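Local coordinates for protein putative oxidoreductase (PDB 2ISM) that is a putative oxidoreductase of the glucose/sorbosone dehydrogenase family, built as a six-bladed beta-propeller that carries a bound calcium ion, at residues T152-E157 with Y243-V248; R158-A161 with A165-G168. All blocks are in the same frame, centred on the assembly; numbering follows the deposited sequence.

Contact 1 (T152-E157 with Y243-V248). With CA (calcium ion), chain E.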
loop_
_atom_site.group_PDB
_atom_site.type_symbol
_atom_site.label_atom_id
_atom_site.label_comp_id
_atom_site.label_asym_id
_atom_site.label_seq_id
_atom_site.Cartn_x
_atom_site.Cartn_y
_atom_site.Cartn_z
ATOM N N THR B 152 -23.056 2.557 -17.672
ATOM C CA THR B 152 -24.517 2.549 -17.763
ATOM C C THR B 152 -25.031 1.121 -17.893
ATOM O O THR B 152 -24.337 0.251 -18.425
ATOM C CB THR B 152 -25.023 3.345 -18.985
ATOM O OG1 THR B 152 -24.699 2.637 -20.190
ATOM C CG2 THR B 152 -24.385 4.727 -19.024
ATOM N N GLY B 153 -26.246 0.886 -17.406
ATOM C CA GLY B 153 -26.835 -0.439 -17.490
ATOM C C GLY B 153 -27.786 -0.494 -18.666
ATOM O O GLY B 153 -28.117 0.551 -19.232
ATOM N N GLU B 154 -28.217 -1.692 -19.054
ATOM C CA GLU B 154 -29.146 -1.811 -20.175
ATOM C C GLU B 154 -30.601 -1.917 -19.721
ATOM O O GLU B 154 -31.455 -2.421 -20.445
ATOM C CB GLU B 154 -28.770 -2.996 -21.090
ATOM C CG GLU B 154 -28.154 -4.211 -20.407
ATOM C CD GLU B 154 -29.130 -4.975 -19.530
ATOM O OE1 GLU B 154 -29.339 -6.179 -19.792
ATOM O OE2 GLU B 154 -29.683 -4.379 -18.580
ATOM N N VAL B 155 -30.862 -1.412 -18.517
ATOM C CA VAL B 155 -32.196 -1.381 -17.915
ATOM C C VAL B 155 -33.075 -2.610 -18.137
ATOM O O VAL B 155 -34.288 -2.493 -18.306
ATOM C CB VAL B 155 -32.969 -0.117 -18.368
ATOM C CG1 VAL B 155 -32.158 1.121 -18.019
ATOM C CG2 VAL B 155 -33.254 -0.166 -19.874
ATOM N N TYR B 156 -32.455 -3.785 -18.109
ATOM C CA TYR B 156 -33.152 -5.056 -18.295
ATOM C C TYR B 156 -33.719 -5.263 -19.701
ATOM O O TYR B 156 -34.647 -6.045 -19.904
ATOM C CB TYR B 156 -34.265 -5.223 -17.254
ATOM C CG TYR B 156 -34.118 -6.488 -16.437
ATOM C CD1 TYR B 156 -33.472 -6.478 -15.202
ATOM C CD2 TYR B 156 -34.586 -7.707 -16.925
ATOM C CE1 TYR B 156 -33.297 -7.658 -14.471
ATOM C CE2 TYR B 156 -34.415 -8.887 -16.208
ATOM C CZ TYR B 156 -33.773 -8.857 -14.985
ATOM O OH TYR B 156 -33.616 -10.031 -14.280
ATOM N N GLU B 157 -33.159 -4.540 -20.662
ATOM C CA GLU B 157 -33.535 -4.660 -22.068
ATOM C C GLU B 157 -32.179 -4.961 -22.693
ATOM O O GLU B 157 -31.547 -4.111 -23.315
ATOM C CB GLU B 157 -34.136 -3.343 -22.573
ATOM C CG GLU B 157 -35.583 -3.133 -22.101
ATOM C CD GLU B 157 -36.100 -1.713 -22.302
ATOM O OE1 GLU B 157 -35.740 -1.076 -23.314
ATOM O OE2 GLU B 157 -36.883 -1.239 -21.449
ATOM N N TYR B 243 -17.920 -6.182 -24.992
ATOM C CA TYR B 243 -17.778 -7.205 -23.978
ATOM C C TYR B 243 -18.809 -8.318 -23.919
ATOM O O TYR B 243 -19.034 -8.907 -22.879
ATOM C CB TYR B 243 -17.551 -6.525 -22.624
ATOM C CG TYR B 243 -16.197 -5.843 -22.641
ATOM C CD1 TYR B 243 -15.052 -6.512 -22.202
ATOM C CD2 TYR B 243 -16.032 -4.610 -23.273
ATOM C CE1 TYR B 243 -13.777 -5.978 -22.410
ATOM C CE2 TYR B 243 -14.763 -4.068 -23.490
ATOM C CZ TYR B 243 -13.641 -4.760 -23.061
ATOM O OH TYR B 243 -12.390 -4.250 -23.328
ATOM N N GLY B 244 -19.428 -8.603 -25.057
ATOM C CA GLY B 244 -20.346 -9.728 -25.149
ATOM C C GLY B 244 -21.788 -9.767 -24.687
ATOM O O GLY B 244 -22.569 -10.509 -25.278
ATOM N N TRP B 245 -22.162 -9.025 -23.650
ATOM C CA TRP B 245 -23.552 -9.077 -23.199
ATOM C C TRP B 245 -24.503 -8.538 -24.269
ATOM O O TRP B 245 -24.254 -7.482 -24.848
ATOM C CB TRP B 245 -23.726 -8.272 -21.901
ATOM C CG TRP B 245 -25.131 -8.308 -21.364
ATOM C CD1 TRP B 245 -26.053 -7.299 -21.397
ATOM C CD2 TRP B 245 -25.781 -9.425 -20.734
ATOM N NE1 TRP B 245 -27.237 -7.718 -20.827
ATOM C CE2 TRP B 245 -27.096 -9.016 -20.414
ATOM C CE3 TRP B 245 -25.377 -10.730 -20.413
ATOM C CZ2 TRP B 245 -28.014 -9.871 -19.783
ATOM C CZ3 TRP B 245 -26.290 -11.580 -19.786
ATOM C CH2 TRP B 245 -27.594 -11.144 -19.479
ATOM N N PRO B 246 -25.607 -9.262 -24.555
ATOM C CA PRO B 246 -26.056 -10.527 -23.961
ATOM C C PRO B 246 -25.712 -11.744 -24.826
ATOM O O PRO B 246 -26.168 -12.856 -24.554
ATOM C CB PRO B 246 -27.556 -10.329 -23.860
ATOM C CG PRO B 246 -27.849 -9.655 -25.160
ATOM C CD PRO B 246 -26.713 -8.637 -25.307
ATOM N N ARG B 247 -24.915 -11.526 -25.868
ATOM C CA ARG B 247 -24.517 -12.595 -26.779
ATOM C C ARG B 247 -23.653 -13.628 -26.065
ATOM O O ARG B 247 -23.770 -14.831 -26.312
ATOM C CB ARG B 247 -23.716 -12.022 -27.949
ATOM C CG ARG B 247 -24.321 -10.793 -28.614
ATOM C CD ARG B 247 -25.392 -11.154 -29.628
ATOM N NE ARG B 247 -25.668 -10.034 -30.528
ATOM C CZ ARG B 247 -26.687 -9.187 -30.403
ATOM N NH1 ARG B 247 -27.557 -9.319 -29.411
ATOM N NH2 ARG B 247 -26.826 -8.195 -31.271
ATOM N N VAL B 248 -22.786 -13.149 -25.178
ATOM C CA VAL B 248 -21.874 -14.017 -24.445
ATOM C C VAL B 248 -21.954 -13.821 -22.936
ATOM O O VAL B 248 -22.116 -12.700 -22.452
ATOM C CB VAL B 248 -20.410 -13.747 -24.852
ATOM C CG1 VAL B 248 -19.530 -14.918 -24.451
ATOM C CG2 VAL B 248 -20.324 -13.472 -26.339
HETATM CA CA CA E . -18.975 -10.026 -20.668
HETATM O O HOH W 1 -21.650 -10.833 -20.794
HETATM O O HOH W 2 -18.486 -12.417 -21.885
HETATM O O HOH W 3 -16.232 -9.753 -20.935
HETATM O O HOH W 4 -20.108 -7.616 -20.435
#
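The indole of Trp245 donates its N-H to the carboxylate of Glu154, joining loops from two neighbouring blades of a six-bladed beta-propeller. Trp245 NE1 lies 2.8 Å from Glu154 OE1, with an N-H...O angle of 155°. The oxygen sits at the ring edge, near the indole plane. The donor comes from the anti side of Glu154 OE1, clearly out of the carboxylate plane, and carboxylate and ring planes are 46° apart. A bend about its CB-CG bond brings Glu154 CG within 3.6 Å of Trp245 NE1. Glu154 OE2 accepts from Tyr156 N at 2.9 Å, from above the carboxylate plane, and is also hydrogen-bonded to His135 ND1. These bonds on both oxygens hold the buried carboxylate in place. Glu154 also begins a type I' turn, closed by Glu157 N to Glu154 O.

In Trp245, CG is anti to the backbone N (chi1 -179°), which sets the indole N-H against the Glu154 carboxylate. Pro246, after a cis peptide bond, lays CB 3.6 Å above one indole face. The same loop reaches the calcium ion, which is also bound by Glu233 and four waters. Tyr243 O binds the calcium ion directly at 2.5 Å.

Contact 2 (R158-A161 with A165-G168)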
loop_
_atom_site.group_PDB
_atom_site.type_symbol
_atom_site.label_atom_id
_atom_site.label_comp_id
_atom_site.label_asym_id
_atom_site.label_seq_id
_atom_site.Cartn_x
_atom_site.Cartn_y
_atom_site.Cartn_z
ATOM N N ARG B 158 -31.738 -6.196 -22.471
ATOM C CA ARG B 158 -30.437 -6.685 -22.906
ATOM C C ARG B 158 -29.911 -6.279 -24.279
ATOM O O ARG B 158 -28.708 -6.070 -24.433
ATOM C CB ARG B 158 -30.394 -8.208 -22.759
ATOM C CG ARG B 158 -31.368 -8.970 -23.637
ATOM C CD ARG B 158 -31.417 -10.427 -23.204
ATOM N NE ARG B 158 -32.241 -10.610 -22.012
ATOM C CZ ARG B 158 -31.990 -11.498 -21.055
ATOM N NH1 ARG B 158 -32.802 -11.599 -20.010
ATOM N NH2 ARG B 158 -30.917 -12.272 -21.131
ATOM N N GLU B 159 -30.787 -6.155 -25.269
ATOM C CA GLU B 159 -30.344 -5.780 -26.611
ATOM C C GLU B 159 -29.740 -4.381 -26.714
ATOM O O GLU B 159 -29.030 -4.077 -27.675
ATOM C CB GLU B 159 -31.494 -5.905 -27.612
ATOM C CG GLU B 159 -31.797 -7.335 -28.024
ATOM C CD GLU B 159 -30.566 -8.063 -28.538
ATOM O OE1 GLU B 159 -29.893 -7.534 -29.451
ATOM O OE2 GLU B 159 -30.273 -9.166 -28.030
ATOM N N LEU B 160 -30.016 -3.525 -25.737
ATOM C CA LEU B 160 -29.465 -2.175 -25.777
ATOM C C LEU B 160 -27.940 -2.195 -25.746
ATOM O O LEU B 160 -27.292 -1.377 -26.399
ATOM C CB LEU B 160 -29.980 -1.346 -24.595
ATOM C CG LEU B 160 -31.487 -1.073 -24.531
ATOM C CD1 LEU B 160 -31.790 -0.167 -23.346
ATOM C CD2 LEU B 160 -31.951 -0.425 -25.824
ATOM N N ALA B 161 -27.374 -3.138 -24.996
ATOM C CA ALA B 161 -25.921 -3.247 -24.853
ATOM C C ALA B 161 -25.158 -3.368 -26.166
ATOM O O ALA B 161 -24.031 -2.883 -26.279
ATOM C CB ALA B 161 -25.574 -4.425 -23.956
ATOM N N ALA B 165 -26.445 2.764 -31.020
ATOM C CA ALA B 165 -27.318 3.933 -30.991
ATOM C C ALA B 165 -27.890 4.190 -29.598
ATOM O O ALA B 165 -28.500 5.237 -29.352
ATOM C CB ALA B 165 -28.451 3.763 -31.999
ATOM N N SER B 166 -27.697 3.236 -28.690
ATOM C CA SER B 166 -28.192 3.371 -27.321
ATOM C C SER B 166 -27.074 3.681 -26.328
ATOM O O SER B 166 -25.980 3.135 -26.431
ATOM C CB SER B 166 -28.902 2.084 -26.888
ATOM O OG SER B 166 -29.252 2.141 -25.514
ATOM N N LEU B 167 -27.357 4.554 -25.365
ATOM C CA LEU B 167 -26.369 4.908 -24.347
ATOM C C LEU B 167 -26.345 3.861 -23.226
ATOM O O LEU B 167 -25.547 3.971 -22.292
ATOM C CB LEU B 167 -26.691 6.279 -23.734
ATOM C CG LEU B 167 -26.599 7.538 -24.599
ATOM C CD1 LEU B 167 -27.077 8.742 -23.793
ATOM C CD2 LEU B 167 -25.160 7.737 -25.062
ATOM N N GLY B 168 -27.218 2.857 -23.321
ATOM C CA GLY B 168 -27.294 1.827 -22.294
ATOM C C GLY B 168 -26.416 0.600 -22.497
ATOM O O GLY B 168 -26.186 0.169 -23.628
#
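This is a small, partly buried van der Waals contact within one loop of the beta-propeller, the long connection between the adjacent antiparallel strands 148-151 and 170-174. Leu160 belongs to a short turn, 158-161, with helical backbone angles. It packs against an ST turn at Ser166. In that turn Ser166 OG accepts from Gly168 N at 3.1 Å, with an angle of 162°, and the bond fixes the hydroxyl oxygen in front of the leucine.

Ser166 OG rests against the flank of the Leu160 side chain. Leu160 CB and Leu160 CD2 are each 3.7 Å from Ser166 OG, and Leu160 CD2 is 4.1 Å from Ser166 CB. Leu160 CG stands anti to the carbonyl carbon (chi1 -64°), and this places the branch beside Ser166. The serine methylene completes the fit, with CB near Leu160 O.

The backbone of Gly168 also faces Leu160, and their CA atoms are the nearest pair across the two segments. Three carbonyls, those of Ala161, Ser166 and Gly168, turn to Lys170 NZ, although the bond from Ala161 O is weak. If charged, as is likely, the lysine probably eases the gathering of acceptors here. Leu160 O and Gly168 O, both acceptors, stand 3.4 Å apart, and Gly168 O also touches Ala161 CA at 3.6 Å.

Contacts 1 and 2 have centres about 7 Å apart, on the same side of the chain's centre. Residues 152-157, 158-161 and 165-168 follow one another in the single loop between strands 148-151 and 170-174. Residues 243-248 come much later, in the loop between strands 232-237 and 262-264 of the next blade. Contact 2 thus folds the first loop on itself, and contact 1 ties that loop to its neighbour near the calcium site. The two also touch directly. Arg247 NH1 makes a salt bridge with Glu159 OE1, Pro246 packs on Arg158 O, and Thr152 OG1 probably hydrogen-bonds to Leu167 O.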